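PDB 5K3H: acyl-coenzyme A oxidase acox-1.1 from Caenorhabditis elegans, which catalyses the FAD-dependent desaturation of acyl-CoA side chains to (2E)-enoyl-CoA, reducing oxygen to hydrogen peroxide, in the first step of peroxisomal beta-oxidation. Local coordinates for residues R40-I54 against E88-L101. Residues are numbered along the deposited sequence; the frame is centred on the assembly and turned at random.
Sequences RARRRREITAKLAEI and EIIDPTDAGELYHL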
# COMPACT_ATOMS: atom_id res chain seq x y z
N ARG B 40 18.35 -23.04 -17.52
CA ARG B 40 17.04 -22.51 -17.15
C ARG B 40 16.97 -21.04 -17.50
O ARG B 40 15.93 -20.55 -17.96
CB ARG B 40 16.74 -22.71 -15.67
CG ARG B 40 16.86 -24.14 -15.19
CD ARG B 40 15.78 -24.51 -14.18
NE ARG B 40 14.58 -24.95 -14.89
CZ ARG B 40 13.53 -24.19 -15.22
NH1 ARG B 40 13.50 -22.89 -14.92
NH2 ARG B 40 12.52 -24.75 -15.89
N ALA B 41 18.07 -20.31 -17.28
CA ALA B 41 18.11 -18.89 -17.62
C ALA B 41 18.04 -18.67 -19.13
O ALA B 41 17.24 -17.87 -19.62
CB ALA B 41 19.37 -18.25 -17.04
N ARG B 42 18.87 -19.40 -19.89
CA ARG B 42 18.87 -19.24 -21.35
C ARG B 42 17.51 -19.59 -21.95
O ARG B 42 17.07 -18.95 -22.92
CB ARG B 42 19.97 -20.10 -21.98
CG ARG B 42 20.12 -19.79 -23.45
CD ARG B 42 20.86 -20.84 -24.22
NE ARG B 42 22.02 -21.33 -23.49
CZ ARG B 42 22.54 -22.54 -23.64
NH1 ARG B 42 21.99 -23.40 -24.49
NH2 ARG B 42 23.61 -22.89 -22.94
N ARG B 43 16.84 -20.61 -21.42
CA ARG B 43 15.55 -20.97 -22.00
C ARG B 43 14.56 -19.82 -21.86
O ARG B 43 13.71 -19.62 -22.74
CB ARG B 43 15.02 -22.25 -21.36
CG ARG B 43 15.70 -23.54 -21.87
CD ARG B 43 15.34 -23.77 -23.33
NE ARG B 43 13.90 -23.88 -23.54
CZ ARG B 43 13.26 -23.29 -24.55
NH1 ARG B 43 13.93 -22.55 -25.41
NH2 ARG B 43 11.94 -23.43 -24.70
N ARG B 44 14.64 -19.05 -20.77
CA ARG B 44 13.81 -17.85 -20.64
C ARG B 44 14.07 -16.87 -21.78
O ARG B 44 13.13 -16.31 -22.36
CB ARG B 44 14.06 -17.17 -19.29
CG ARG B 44 13.55 -17.94 -18.06
CD ARG B 44 13.75 -17.16 -16.78
NE ARG B 44 12.85 -16.02 -16.65
CZ ARG B 44 13.16 -14.77 -17.04
NH1 ARG B 44 14.33 -14.52 -17.60
NH2 ARG B 44 12.30 -13.78 -16.87
N ARG B 45 15.34 -16.64 -22.10
CA ARG B 45 15.67 -15.71 -23.17
C ARG B 45 15.20 -16.23 -24.52
O ARG B 45 14.73 -15.45 -25.36
CB ARG B 45 17.17 -15.42 -23.19
CG ARG B 45 17.62 -14.81 -21.87
CD ARG B 45 18.98 -14.16 -21.93
NE ARG B 45 20.06 -15.12 -22.18
CZ ARG B 45 20.63 -15.86 -21.24
NH1 ARG B 45 20.23 -15.77 -19.98
NH2 ARG B 45 21.60 -16.69 -21.56
N GLU B 46 15.29 -17.56 -24.74
CA GLU B 46 14.82 -18.15 -25.99
C GLU B 46 13.31 -18.07 -26.11
O GLU B 46 12.79 -17.77 -27.19
CB GLU B 46 15.28 -19.61 -26.10
CG GLU B 46 16.78 -19.78 -26.20
CD GLU B 46 17.21 -21.23 -26.29
OE1 GLU B 46 16.35 -22.12 -26.21
OE2 GLU B 46 18.42 -21.51 -26.40
N ILE B 47 12.60 -18.36 -25.02
CA ILE B 47 11.15 -18.24 -24.99
C ILE B 47 10.72 -16.82 -25.31
O ILE B 47 9.77 -16.59 -26.08
CB ILE B 47 10.60 -18.70 -23.63
CG1 ILE B 47 10.75 -20.20 -23.44
CG2 ILE B 47 9.16 -18.25 -23.45
CD1 ILE B 47 10.60 -20.62 -21.98
N THR B 48 11.38 -15.84 -24.68
CA THR B 48 11.06 -14.43 -24.93
C THR B 48 11.27 -14.07 -26.39
O THR B 48 10.42 -13.42 -27.00
CB THR B 48 11.92 -13.56 -24.00
OG1 THR B 48 11.53 -13.80 -22.65
CG2 THR B 48 11.80 -12.07 -24.30
N ALA B 49 12.41 -14.49 -26.96
CA ALA B 49 12.70 -14.19 -28.36
C ALA B 49 11.69 -14.85 -29.28
O ALA B 49 11.21 -14.24 -30.24
CB ALA B 49 14.12 -14.66 -28.70
N LYS B 50 11.29 -16.08 -28.97
CA LYS B 50 10.28 -16.74 -29.79
C LYS B 50 8.96 -15.97 -29.73
O LYS B 50 8.32 -15.74 -30.77
CB LYS B 50 10.11 -18.19 -29.34
CG LYS B 50 9.08 -19.00 -30.13
CD LYS B 50 9.46 -19.10 -31.61
CE LYS B 50 8.56 -20.09 -32.34
NZ LYS B 50 9.02 -20.32 -33.75
N LEU B 51 8.55 -15.54 -28.54
CA LEU B 51 7.29 -14.81 -28.44
C LEU B 51 7.33 -13.49 -29.22
O LEU B 51 6.29 -13.01 -29.69
CB LEU B 51 6.97 -14.55 -26.97
CG LEU B 51 6.56 -15.76 -26.13
CD1 LEU B 51 6.69 -15.43 -24.65
CD2 LEU B 51 5.16 -16.22 -26.47
N ALA B 52 8.51 -12.90 -29.40
CA ALA B 52 8.60 -11.68 -30.19
C ALA B 52 8.15 -11.91 -31.62
O ALA B 52 7.76 -10.94 -32.30
CB ALA B 52 10.02 -11.11 -30.16
N GLU B 53 8.20 -13.15 -32.11
CA GLU B 53 7.77 -13.50 -33.45
C GLU B 53 6.30 -13.90 -33.52
O GLU B 53 5.83 -14.25 -34.60
CB GLU B 53 8.58 -14.68 -34.00
CG GLU B 53 10.08 -14.54 -34.03
CD GLU B 53 10.76 -15.82 -34.51
OE1 GLU B 53 10.09 -16.87 -34.61
OE2 GLU B 53 11.99 -15.79 -34.75
N ILE B 54 5.57 -13.88 -32.40
CA ILE B 54 4.19 -14.36 -32.40
C ILE B 54 3.29 -13.24 -31.92
O ILE B 54 2.83 -13.25 -30.77
CB ILE B 54 4.02 -15.60 -31.50
CG1 ILE B 54 5.05 -16.68 -31.80
CG2 ILE B 54 2.64 -16.18 -31.63
CD1 ILE B 54 4.92 -17.85 -30.84
N GLU B 88 5.23 -25.06 -29.58
CA GLU B 88 6.22 -24.42 -30.44
C GLU B 88 7.18 -23.54 -29.67
O GLU B 88 8.17 -23.09 -30.24
CB GLU B 88 5.50 -23.56 -31.48
CG GLU B 88 4.49 -24.35 -32.30
CD GLU B 88 3.53 -23.44 -33.03
OE1 GLU B 88 3.99 -22.41 -33.59
OE2 GLU B 88 2.32 -23.78 -33.08
N ILE B 89 6.92 -23.31 -28.38
CA ILE B 89 7.67 -22.34 -27.60
C ILE B 89 8.38 -22.99 -26.42
O ILE B 89 9.51 -22.62 -26.10
CB ILE B 89 6.75 -21.19 -27.13
CG1 ILE B 89 5.87 -20.71 -28.30
CG2 ILE B 89 7.57 -20.00 -26.60
CD1 ILE B 89 4.65 -19.89 -27.87
N ILE B 90 7.74 -23.97 -25.77
CA ILE B 90 8.25 -24.53 -24.52
C ILE B 90 8.14 -26.06 -24.52
O ILE B 90 7.56 -26.67 -25.41
CB ILE B 90 7.53 -23.98 -23.26
CG1 ILE B 90 6.06 -24.41 -23.25
CG2 ILE B 90 7.70 -22.46 -23.13
CD1 ILE B 90 5.40 -24.32 -21.90
N ASP B 91 8.74 -26.66 -23.49
CA ASP B 91 8.42 -28.01 -23.07
C ASP B 91 7.24 -27.93 -22.12
O ASP B 91 7.40 -27.47 -20.98
CB ASP B 91 9.63 -28.65 -22.38
CG ASP B 91 9.29 -29.96 -21.65
OD1 ASP B 91 10.19 -30.48 -20.95
OD2 ASP B 91 8.15 -30.47 -21.78
N PRO B 92 6.03 -28.33 -22.54
CA PRO B 92 4.84 -28.10 -21.70
C PRO B 92 4.82 -28.92 -20.42
O PRO B 92 3.92 -28.70 -19.60
CB PRO B 92 3.67 -28.49 -22.62
CG PRO B 92 4.24 -28.61 -24.01
CD PRO B 92 5.71 -28.86 -23.88
N THR B 93 5.75 -29.85 -20.23
CA THR B 93 5.88 -30.56 -18.96
C THR B 93 6.76 -29.83 -17.97
O THR B 93 6.86 -30.25 -16.81
CB THR B 93 6.46 -31.97 -19.16
OG1 THR B 93 7.84 -31.87 -19.56
CG2 THR B 93 5.68 -32.77 -20.20
N ASP B 94 7.43 -28.77 -18.41
CA ASP B 94 8.41 -28.06 -17.60
C ASP B 94 7.70 -26.91 -16.92
O ASP B 94 7.51 -25.84 -17.51
CB ASP B 94 9.58 -27.57 -18.45
CG ASP B 94 10.71 -27.00 -17.61
OD1 ASP B 94 10.52 -25.93 -16.97
OD2 ASP B 94 11.79 -27.61 -17.59
N ALA B 95 7.28 -27.12 -15.68
CA ALA B 95 6.97 -25.98 -14.84
C ALA B 95 8.23 -25.13 -14.75
O ALA B 95 9.33 -25.64 -14.54
CB ALA B 95 6.50 -26.45 -13.46
N GLY B 96 8.07 -23.83 -14.93
CA GLY B 96 9.23 -22.96 -14.96
C GLY B 96 9.25 -22.36 -16.35
O GLY B 96 9.18 -21.14 -16.50
N GLU B 97 9.25 -23.22 -17.39
CA GLU B 97 9.07 -22.70 -18.74
C GLU B 97 7.64 -22.21 -18.92
O GLU B 97 7.40 -21.22 -19.62
CB GLU B 97 9.43 -23.74 -19.81
CG GLU B 97 10.89 -24.21 -19.80
CD GLU B 97 11.38 -24.78 -21.15
OE1 GLU B 97 10.58 -24.91 -22.11
OE2 GLU B 97 12.59 -25.09 -21.24
N LEU B 98 6.67 -22.91 -18.33
CA LEU B 98 5.28 -22.48 -18.39
C LEU B 98 5.03 -21.28 -17.48
O LEU B 98 4.30 -20.35 -17.84
CB LEU B 98 4.36 -23.65 -18.01
CG LEU B 98 2.84 -23.50 -18.02
CD1 LEU B 98 2.32 -23.25 -19.43
CD2 LEU B 98 2.17 -24.74 -17.45
N TYR B 99 5.67 -21.26 -16.31
CA TYR B 99 5.56 -20.11 -15.43
C TYR B 99 6.05 -18.85 -16.13
O TYR B 99 5.37 -17.81 -16.12
CB TYR B 99 6.35 -20.39 -14.15
CG TYR B 99 6.22 -19.34 -13.08
CD1 TYR B 99 5.00 -19.11 -12.47
CD2 TYR B 99 7.31 -18.57 -12.69
CE1 TYR B 99 4.86 -18.17 -11.49
CE2 TYR B 99 7.18 -17.61 -11.71
CZ TYR B 99 5.94 -17.41 -11.11
OH TYR B 99 5.78 -16.45 -10.13
N HIS B 100 7.21 -18.93 -16.78
CA HIS B 100 7.72 -17.80 -17.56
C HIS B 100 6.80 -17.46 -18.74
O HIS B 100 6.44 -16.29 -18.93
CB HIS B 100 9.14 -18.12 -18.05
CG HIS B 100 9.73 -17.07 -18.94
ND1 HIS B 100 9.93 -15.77 -18.53
CD2 HIS B 100 10.24 -17.15 -20.20
CE1 HIS B 100 10.50 -15.09 -19.51
NE2 HIS B 100 10.68 -15.90 -20.54
N LEU B 101 6.40 -18.47 -19.51
CA LEU B 101 5.51 -18.24 -20.64
C LEU B 101 4.25 -17.49 -20.21
O LEU B 101 3.85 -16.51 -20.84
CB LEU B 101 5.15 -19.58 -21.28
CG LEU B 101 4.10 -19.67 -22.40
CD1 LEU B 101 4.58 -19.01 -23.69
CD2 LEU B 101 3.72 -21.13 -22.62
O HOH W 1 11.75 -21.51 -26.87
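Helix 38-52 packs on the start of helix 97-105 in the helical part of the acyl-CoA oxidase N-terminal family region, where Arg43 meets Glu97 side-on through two nitrogens. Arg43 NE gives a nearly straight bond (161°) to Glu97 OE2 at 2.9 Å, while NH2 reaches Glu97 OE1 at 3.3 Å; both donors approach from above the carboxylate plane. Bends at chi2 and chi3 turn the guanidinium edge-on to the loop, and NH2 also donates to Ile89 O, 2.9 Å away, in the plane of both groups. On its other edge, NH1 pairs with Glu46 OE1, completing a salt-bridge network. Glu97 OE1 additionally accepts from Asp91 N on its opposite face, which ties the loop to the helix start. A leucine in place of Arg43 would probably leave the Glu97 carboxylate without its charge mate and Ile89 O without this donor.

An Asx motif starts helix 97-105: Asp94 OD1 accepts from Glu97 N, with Gly96 as N-cap, and also pairs with Arg40 NH2 at 2.6 Å, guanidinium and carboxylate nearly coplanar. Glycine suits position 96 because, at its backbone angles, a CB would jam against Ala95 O and would also crowd Arg40 NH2. The axes of segments 40-52 and 97-101 cross at -41°.

One turn further on, Arg44 crosses one face of the His100 ring, its CB over that face in a CH-pi contact, 4.0 Å from the centroid, and its guanidinium tilted against the ring; His100 NE2 donates weakly to Arg44 O. Arg44 is also held by Glu619 O through NH1, and Thr48, at the ring edge, bonds to Glu104. Branched Ile47 fills the interior, pressing CD1 on Ile90 CG2 (3.6 Å) and CG2 on His100 CD2, while Ile89 CD1 packs against both Leu51 CD2 and Ile54 CD1.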